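Local coordinates for acetylxylan esterase / glucomannan deacetylase (Cellvibrio japonicus, PDB 2W9X), which removes acetyl groups from plant cell wall polysaccharides, acting on acetylated xylan and, with a large preference, on glucomannan, at residues Trp52-Glu58 with Asp191-Ser197; Gly245-Phe249 with Glu300-Gln304. All blocks are in the same frame, centred on the assembly; numbering follows the deposited sequence.

Interaction 1. Residues Trp52-Glu58 with Asp191-Ser197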
ATOM      1  N   TRP B  52      -8.297  18.636 -20.836  1.00 38.48           N
ATOM      2  CA  TRP B  52      -7.748  17.443 -20.191  1.00 37.86           C
ATOM      3  C   TRP B  52      -8.307  16.193 -20.902  1.00 38.16           C
ATOM      4  O   TRP B  52      -9.390  16.249 -21.495  1.00 37.71           O
ATOM      5  CB  TRP B  52      -8.068  17.419 -18.692  1.00 37.91           C
ATOM      6  CG  TRP B  52      -7.311  18.427 -17.856  1.00 37.42           C
ATOM      7  CD1 TRP B  52      -7.789  19.611 -17.395  1.00 37.81           C
ATOM      8  CD2 TRP B  52      -5.950  18.332 -17.379  1.00 37.98           C
ATOM      9  NE1 TRP B  52      -6.822  20.270 -16.664  1.00 37.91           N
ATOM     10  CE2 TRP B  52      -5.684  19.510 -16.638  1.00 37.17           C
ATOM     11  CE3 TRP B  52      -4.933  17.376 -17.511  1.00 37.35           C
ATOM     12  CZ2 TRP B  52      -4.443  19.758 -16.018  1.00 37.44           C
ATOM     13  CZ3 TRP B  52      -3.689  17.622 -16.891  1.00 37.25           C
ATOM     14  CH2 TRP B  52      -3.462  18.807 -16.149  1.00 37.47           C
ATOM     15  N   PRO B  53      -7.560  15.070 -20.873  1.00 37.91           N
ATOM     16  CA  PRO B  53      -8.032  13.910 -21.646  1.00 37.89           C
ATOM     17  C   PRO B  53      -9.344  13.288 -21.128  1.00 38.53           C
ATOM     18  O   PRO B  53      -9.737  13.534 -19.983  1.00 38.34           O
ATOM     19  CB  PRO B  53      -6.884  12.892 -21.529  1.00 37.84           C
ATOM     20  CG  PRO B  53      -5.794  13.525 -20.730  1.00 37.73           C
ATOM     21  CD  PRO B  53      -6.290  14.827 -20.162  1.00 37.23           C
ATOM     22  N   ALA B  54     -10.004  12.498 -21.986  1.00 38.68           N
ATOM     23  CA  ALA B  54     -11.041  11.528 -21.584  1.00 38.31           C
ATOM     24  C   ALA B  54     -12.348  12.103 -21.010  1.00 38.80           C
ATOM     25  O   ALA B  54     -13.116  11.384 -20.348  1.00 38.46           O
ATOM     26  CB  ALA B  54     -10.444  10.455 -20.641  1.00 38.42           C
ATOM     27  N   VAL B  55     -12.588  13.388 -21.273  1.00 38.65           N
ATOM     28  CA  VAL B  55     -13.821  14.074 -20.917  1.00 39.24           C
ATOM     29  C   VAL B  55     -15.020  13.351 -21.556  1.00 39.45           C
ATOM     30  O   VAL B  55     -14.890  12.757 -22.632  1.00 38.89           O
ATOM     31  CB  VAL B  55     -13.743  15.587 -21.342  1.00 39.61           C
ATOM     32  CG1 VAL B  55     -15.097  16.229 -21.395  1.00 39.68           C
ATOM     33  CG2 VAL B  55     -12.832  16.356 -20.390  1.00 39.13           C
ATOM     34  N   TYR B  56     -16.163  13.357 -20.866  1.00 39.49           N
ATOM     35  CA  TYR B  56     -17.389  12.756 -21.412  1.00 39.18           C
ATOM     36  C   TYR B  56     -18.671  13.481 -21.007  1.00 39.07           C
ATOM     37  O   TYR B  56     -18.717  14.167 -19.977  1.00 39.49           O
ATOM     38  CB  TYR B  56     -17.490  11.254 -21.077  1.00 38.66           C
ATOM     39  CG  TYR B  56     -17.482  10.907 -19.603  1.00 38.86           C
ATOM     40  CD1 TYR B  56     -18.679  10.793 -18.888  1.00 38.85           C
ATOM     41  CD2 TYR B  56     -16.277  10.671 -18.928  1.00 38.01           C
ATOM     42  CE1 TYR B  56     -18.679  10.466 -17.534  1.00 39.16           C
ATOM     43  CE2 TYR B  56     -16.265  10.342 -17.573  1.00 38.52           C
ATOM     44  CZ  TYR B  56     -17.467  10.237 -16.881  1.00 39.87           C
ATOM     45  OH  TYR B  56     -17.464   9.904 -15.548  1.00 38.20           O
ATOM     46  N   PHE B  57     -19.700  13.312 -21.835  1.00 39.02           N
ATOM     47  CA  PHE B  57     -21.033  13.886 -21.617  1.00 39.08           C
ATOM     48  C   PHE B  57     -22.093  12.798 -21.804  1.00 38.92           C
ATOM     49  O   PHE B  57     -22.036  12.024 -22.780  1.00 39.27           O
ATOM     50  CB  PHE B  57     -21.295  15.032 -22.601  1.00 38.93           C
ATOM     51  CG  PHE B  57     -20.243  16.108 -22.579  1.00 39.21           C
ATOM     52  CD1 PHE B  57     -20.387  17.227 -21.750  1.00 39.99           C
ATOM     53  CD2 PHE B  57     -19.121  16.020 -23.394  1.00 39.54           C
ATOM     54  CE1 PHE B  57     -19.418  18.220 -21.729  1.00 38.95           C
ATOM     55  CE2 PHE B  57     -18.144  17.018 -23.375  1.00 39.12           C
ATOM     56  CZ  PHE B  57     -18.293  18.115 -22.543  1.00 37.70           C
ATOM     57  N   GLU B  58     -23.040  12.728 -20.868  1.00 38.08           N
ATOM     58  CA  GLU B  58     -24.091  11.713 -20.904  1.00 37.61           C
ATOM     59  C   GLU B  58     -25.469  12.343 -20.862  1.00 37.36           C
ATOM     60  O   GLU B  58     -25.665  13.394 -20.232  1.00 36.76           O
ATOM     61  CB  GLU B  58     -23.953  10.716 -19.759  1.00 37.17           C
ATOM     62  CG  GLU B  58     -22.786   9.748 -19.930  1.00 39.17           C
ATOM     63  CD  GLU B  58     -22.508   8.946 -18.686  1.00 39.15           C
ATOM     64  OE1 GLU B  58     -22.645   7.713 -18.754  1.00 40.08           O
ATOM     65  OE2 GLU B  58     -22.159   9.539 -17.638  1.00 41.41           O
ATOM     66  N   ASP B 191     -17.655   7.645 -11.742  1.00 38.42           N
ATOM     67  CA  ASP B 191     -17.273   8.770 -12.573  1.00 38.54           C
ATOM     68  C   ASP B 191     -15.765   8.968 -12.492  1.00 38.40           C
ATOM     69  O   ASP B 191     -15.130   8.566 -11.511  1.00 39.53           O
ATOM     70  CB  ASP B 191     -18.047  10.030 -12.173  1.00 38.52           C
ATOM     71  CG  ASP B 191     -19.448  10.034 -12.730  1.00 39.01           C
ATOM     72  OD1 ASP B 191     -19.617   9.876 -13.964  1.00 39.66           O
ATOM     73  OD2 ASP B 191     -20.384  10.174 -11.924  1.00 37.63           O
ATOM     74  N   TYR B 192     -15.169   9.532 -13.537  1.00 37.90           N
ATOM     75  CA  TYR B 192     -13.715   9.664 -13.542  1.00 37.34           C
ATOM     76  C   TYR B 192     -13.236  10.951 -14.145  1.00 37.02           C
ATOM     77  O   TYR B 192     -13.890  11.515 -15.025  1.00 36.95           O
ATOM     78  CB  TYR B 192     -13.027   8.473 -14.254  1.00 36.93           C
ATOM     79  CG  TYR B 192     -13.484   8.194 -15.684  1.00 36.72           C
ATOM     80  CD1 TYR B 192     -12.826   8.759 -16.780  1.00 34.98           C
ATOM     81  CD2 TYR B 192     -14.555   7.327 -15.937  1.00 36.62           C
ATOM     82  CE1 TYR B 192     -13.240   8.490 -18.090  1.00 34.59           C
ATOM     83  CE2 TYR B 192     -14.960   7.034 -17.239  1.00 36.42           C
ATOM     84  CZ  TYR B 192     -14.304   7.612 -18.303  1.00 35.57           C
ATOM     85  OH  TYR B 192     -14.734   7.318 -19.574  1.00 36.91           O
ATOM     86  N   GLN B 193     -12.088  11.399 -13.642  1.00 37.18           N
ATOM     87  CA  GLN B 193     -11.308  12.476 -14.234  1.00 37.34           C
ATOM     88  C   GLN B 193      -9.919  11.923 -14.539  1.00 37.21           C
ATOM     89  O   GLN B 193      -9.330  11.238 -13.706  1.00 37.88           O
ATOM     90  CB  GLN B 193     -11.206  13.666 -13.268  1.00 36.68           C
ATOM     91  CG  GLN B 193     -12.518  14.439 -13.092  1.00 37.25           C
ATOM     92  CD  GLN B 193     -12.303  15.836 -12.512  1.00 37.83           C
ATOM     93  OE1 GLN B 193     -13.255  16.605 -12.341  1.00 39.43           O
ATOM     94  NE2 GLN B 193     -11.048  16.167 -12.200  1.00 35.45           N
ATOM     95  N   ILE B 194      -9.418  12.208 -15.740  1.00 37.63           N
ATOM     96  CA  ILE B 194      -8.074  11.794 -16.168  1.00 37.61           C
ATOM     97  C   ILE B 194      -7.244  13.059 -16.362  1.00 38.01           C
ATOM     98  O   ILE B 194      -7.165  13.618 -17.449  1.00 38.42           O
ATOM     99  CB  ILE B 194      -8.078  10.933 -17.469  1.00 37.60           C
ATOM    100  CG1 ILE B 194      -9.140   9.816 -17.407  1.00 36.88           C
ATOM    101  CG2 ILE B 194      -6.671  10.387 -17.772  1.00 36.54           C
ATOM    102  CD1 ILE B 194      -8.924   8.751 -16.296  1.00 36.35           C
ATOM    103  N   ASN B 195      -6.623  13.508 -15.284  1.00 37.71           N
ATOM    104  CA  ASN B 195      -5.805  14.706 -15.337  1.00 37.45           C
ATOM    105  C   ASN B 195      -4.352  14.329 -15.582  1.00 37.61           C
ATOM    106  O   ASN B 195      -3.535  14.245 -14.663  1.00 37.82           O
ATOM    107  CB  ASN B 195      -6.016  15.516 -14.065  1.00 37.01           C
ATOM    108  CG  ASN B 195      -7.449  15.970 -13.927  1.00 38.12           C
ATOM    109  OD1 ASN B 195      -8.074  16.388 -14.914  1.00 37.77           O
ATOM    110  ND2 ASN B 195      -7.997  15.865 -12.721  1.00 39.94           N
ATOM    111  N   ALA B 196      -4.066  14.068 -16.849  1.00 37.75           N
ATOM    112  CA  ALA B 196      -2.763  13.629 -17.290  1.00 37.83           C
ATOM    113  C   ALA B 196      -2.354  14.424 -18.521  1.00 37.79           C
ATOM    114  O   ALA B 196      -3.195  14.870 -19.275  1.00 36.87           O
ATOM    115  CB  ALA B 196      -2.799  12.130 -17.621  1.00 37.30           C
ATOM    116  N   SER B 197      -1.050  14.553 -18.736  1.00 37.50           N
ATOM    117  CA  SER B 197      -0.534  15.257 -19.893  1.00 37.33           C
ATOM    118  C   SER B 197       0.789  14.615 -20.237  1.00 36.85           C
ATOM    119  O   SER B 197       1.591  14.369 -19.342  1.00 36.11           O
ATOM    120  CB  SER B 197      -0.332  16.746 -19.548  1.00 37.25           C
ATOM    121  OG  SER B 197      -0.030  17.495 -20.708  1.00 38.50           O
TER
HETATM  122  O   HOH W   1     -11.009  13.650 -17.596  1.00 30.79           O
HETATM  123  O   HOH W   2     -13.262  12.280 -17.658  1.00 32.43           O

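Interaction 2. Residues Gly245-Phe249 with Glu300-Gln304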
ATOM      1  N   GLY B 245       6.809  10.173 -12.660  1.00 36.33           N
ATOM      2  CA  GLY B 245       8.191   9.858 -12.310  1.00 35.72           C
ATOM      3  C   GLY B 245       8.995   9.253 -13.457  1.00 36.48           C
ATOM      4  O   GLY B 245      10.225   9.323 -13.452  1.00 36.61           O
ATOM      5  N   THR B 246       8.315   8.634 -14.427  1.00 36.38           N
ATOM      6  CA  THR B 246       9.007   8.135 -15.625  1.00 36.77           C
ATOM      7  C   THR B 246       9.722   9.301 -16.326  1.00 36.72           C
ATOM      8  O   THR B 246      10.891   9.199 -16.689  1.00 36.38           O
ATOM      9  CB  THR B 246       8.063   7.371 -16.585  1.00 36.69           C
ATOM     10  OG1 THR B 246       7.739   6.098 -16.003  1.00 37.64           O
ATOM     11  CG2 THR B 246       8.752   7.124 -17.959  1.00 37.42           C
ATOM     12  N   ASN B 247       9.030  10.423 -16.475  1.00 36.90           N
ATOM     13  CA  ASN B 247       9.647  11.561 -17.130  1.00 37.40           C
ATOM     14  C   ASN B 247      10.694  12.261 -16.267  1.00 37.22           C
ATOM     15  O   ASN B 247      11.678  12.779 -16.802  1.00 38.16           O
ATOM     16  CB  ASN B 247       8.596  12.528 -17.639  1.00 37.06           C
ATOM     17  CG  ASN B 247       7.775  11.919 -18.749  1.00 38.70           C
ATOM     18  OD1 ASN B 247       6.550  11.911 -18.692  1.00 40.75           O
ATOM     19  ND2 ASN B 247       8.454  11.367 -19.747  1.00 34.80           N
ATOM     20  N   ASP B 248      10.520  12.242 -14.949  1.00 37.31           N
ATOM     21  CA  ASP B 248      11.592  12.759 -14.072  1.00 37.79           C
ATOM     22  C   ASP B 248      12.884  11.988 -14.274  1.00 37.83           C
ATOM     23  O   ASP B 248      13.956  12.587 -14.295  1.00 36.84           O
ATOM     24  CB  ASP B 248      11.202  12.723 -12.583  1.00 37.53           C
ATOM     25  CG  ASP B 248       9.991  13.560 -12.295  1.00 37.93           C
ATOM     26  OD1 ASP B 248      10.171  14.708 -11.834  1.00 36.04           O
ATOM     27  OD2 ASP B 248       8.861  13.074 -12.566  1.00 36.21           O
ATOM     28  N   PHE B 249      12.777  10.659 -14.433  1.00 37.51           N
ATOM     29  CA  PHE B 249      13.967   9.797 -14.299  1.00 37.89           C
ATOM     30  C   PHE B 249      14.417   9.009 -15.534  1.00 37.75           C
ATOM     31  O   PHE B 249      15.470   8.391 -15.500  1.00 37.38           O
ATOM     32  CB  PHE B 249      13.841   8.841 -13.093  1.00 37.88           C
ATOM     33  CG  PHE B 249      13.608   9.545 -11.783  1.00 38.51           C
ATOM     34  CD1 PHE B 249      14.575  10.389 -11.244  1.00 38.99           C
ATOM     35  CD2 PHE B 249      12.421   9.365 -11.095  1.00 39.05           C
ATOM     36  CE1 PHE B 249      14.359  11.040 -10.029  1.00 38.62           C
ATOM     37  CE2 PHE B 249      12.193  10.019  -9.888  1.00 35.59           C
ATOM     38  CZ  PHE B 249      13.169  10.845  -9.352  1.00 38.84           C
ATOM     39  N   GLU B 300      15.044   2.843 -10.521  1.00 38.50           N
ATOM     40  CA  GLU B 300      15.222   4.193  -9.944  1.00 38.30           C
ATOM     41  C   GLU B 300      13.884   4.854  -9.632  1.00 38.17           C
ATOM     42  O   GLU B 300      13.728   5.502  -8.586  1.00 38.48           O
ATOM     43  CB  GLU B 300      16.068   5.104 -10.850  1.00 38.62           C
ATOM     44  CG  GLU B 300      16.206   6.557 -10.328  1.00 38.33           C
ATOM     45  CD  GLU B 300      17.119   7.415 -11.169  1.00 39.21           C
ATOM     46  OE1 GLU B 300      17.149   7.249 -12.401  1.00 39.52           O
ATOM     47  OE2 GLU B 300      17.813   8.273 -10.585  1.00 41.23           O
ATOM     48  N   ILE B 301      12.917   4.693 -10.531  1.00 37.06           N
ATOM     49  CA  ILE B 301      11.612   5.315 -10.347  1.00 36.81           C
ATOM     50  C   ILE B 301      10.869   4.706  -9.152  1.00 37.20           C
ATOM     51  O   ILE B 301      10.412   5.430  -8.248  1.00 37.03           O
ATOM     52  CB  ILE B 301      10.720   5.207 -11.601  1.00 36.70           C
ATOM     53  CG1 ILE B 301      11.404   5.829 -12.836  1.00 35.64           C
ATOM     54  CG2 ILE B 301       9.373   5.870 -11.326  1.00 35.55           C
ATOM     55  CD1 ILE B 301      10.901   5.178 -14.184  1.00 36.93           C
ATOM     56  N   ALA B 302      10.748   3.386  -9.150  1.00 36.76           N
ATOM     57  CA  ALA B 302      10.088   2.685  -8.040  1.00 36.68           C
ATOM     58  C   ALA B 302      10.720   3.060  -6.690  1.00 37.37           C
ATOM     59  O   ALA B 302      10.015   3.261  -5.694  1.00 37.33           O
ATOM     60  CB  ALA B 302      10.128   1.166  -8.263  1.00 35.80           C
ATOM     61  N   GLU B 303      12.050   3.141  -6.644  1.00 37.52           N
ATOM     62  CA  GLU B 303      12.728   3.465  -5.393  1.00 38.17           C
ATOM     63  C   GLU B 303      12.361   4.840  -4.831  1.00 38.59           C
ATOM     64  O   GLU B 303      12.154   4.969  -3.617  1.00 37.82           O
ATOM     65  CB  GLU B 303      14.257   3.329  -5.490  1.00 38.40           C
ATOM     66  CG  GLU B 303      14.905   3.737  -4.125  1.00 41.56           C
ATOM     67  CD  GLU B 303      16.257   3.111  -3.865  1.00 46.47           C
ATOM     68  OE1 GLU B 303      16.371   1.860  -3.900  1.00 48.70           O
ATOM     69  OE2 GLU B 303      17.203   3.875  -3.598  1.00 48.29           O
ATOM     70  N   GLN B 304      12.274   5.858  -5.694  1.00 37.83           N
ATOM     71  CA  GLN B 304      11.953   7.201  -5.200  1.00 38.66           C
ATOM     72  C   GLN B 304      10.532   7.256  -4.694  1.00 38.62           C
ATOM     73  O   GLN B 304      10.257   7.915  -3.698  1.00 39.00           O
ATOM     74  CB  GLN B 304      12.166   8.297  -6.250  1.00 38.30           C
ATOM     75  CG  GLN B 304      13.545   8.298  -6.932  1.00 38.80           C
ATOM     76  CD  GLN B 304      14.696   8.021  -5.978  1.00 39.75           C
ATOM     77  OE1 GLN B 304      14.851   8.699  -4.962  1.00 38.91           O
ATOM     78  NE2 GLN B 304      15.502   7.014  -6.300  1.00 37.74           N
TER

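Interaction 1. Residues Trp52-Glu58 with Asp191-Ser197
Y56 and Y192 both carry CG wedged between the backbone N and the carbonyl carbon (chi1 59° and 55°), and with these torsions their phenols come together between two domains. Strand 56-62 belongs to the N-terminal β-sheet domain of this family 2 carbohydrate esterase, and strand 191-196 is an outermost strand of the parallel sheet in its SGNH (GDSL-type) hydrolase domain. The axes of 56-58 and 191-196 run nearly antiparallel, 10.1 Å apart at closest approach, too far to form one sheet, so side chains and water fill the interface. CE2 of Y56 sits over the centre of the Y192 ring, 3.4 Å from Y192 CZ, with the planes inclined at 44°. Beyond it, the Y56 hydroxyl has two partners: Y56 OH donates to D191 OD1 (2.7 Å), on the anti lone pair of that oxygen, and accepts from the backbone N of Y192. This fixes the phenol at its far end. D191 OD1 also meets R141, whose salt bridges to D191 and E58 probably offset the closeness of the two acids. The Y192 hydroxyl turns instead to Q177 and R110.

Further along, A54 CB packs on I194 CG1 (3.5 Å), and the P53 ring leans on the backbone, its CD 3.1 Å from I194 O. At W52, the indole lies across N195: CB of N195 makes a CH-pi contact over the six-membered ring, 4.3 Å from its centroid, while the amide stands steeply to the indole. N195 ND2 binds E146, and W52 NE1 binds the carbonyl of Y221. Two waters bridge the segments. One donates to both A54 O and Y192 O; the other donates to P53 O (2.7 Å) and accepts from I194 N (2.8 Å).

Interaction 2. Residues Gly245-Phe249 with Glu300-Gln304
The ring of F249 has CB of its own neighbour D248 over the centre of one face, while E300, I301 and Q304 of the facing helix approach it obliquely. Q304 brings CG to 3.5 Å from F249 CZ. The E300 carboxylate, its plane 30° from that of the ring, crosses near the base of the phenylalanine, with OE1 3.7 Å from F249 CB. I301 slides past in the opposite sense, CG1 lying 3.9 Å from F249 CB and CD1 reaching T246 OG1 at 3.8 Å. G245, the N-cap of helix 246-249, presents its bare backbone to I301, whose CG2 lies 4.0 Å from G245 C. The bend of Q304 at chi2 (-41°) turns its amide back, and NE2 donates to E300 O in the carbonyl plane (3.3 Å), beside the helical bond from Q304 N, while OE1 takes a hydrogen bond from K307 NZ. The short helix carries N247, probably a transition-state stabiliser, as in relatives, although N247 does not touch 300-304. Helix 262-283 supplies R262 and H266 to the E300 carboxylate and sets Y269 edge-to-face with F249; I301 also packs on strand 288-294.

Overall arrangement
From the N terminus, the chain passes through 52-58 in the N-terminal β-sheet domain, enters the hydrolase domain with strand 144-149, and reaches strand 191-196, whose contact with 52-58 closes interaction 1, a loop with 132 residues between its ends. Interaction 2 opens only later, at 245-249 just after strand 239-243, and closes at 300-304 after helix 262-283 and strand 288-294. The two loops therefore follow in series and neither nest nor cross. Interaction 1 ties the two domains together, whereas interaction 2 joins elements within the hydrolase domain. Their centres are about 25 Å apart, yet S197 and T246 each have side chains about 8 Å from that of the inferred nucleophile S151.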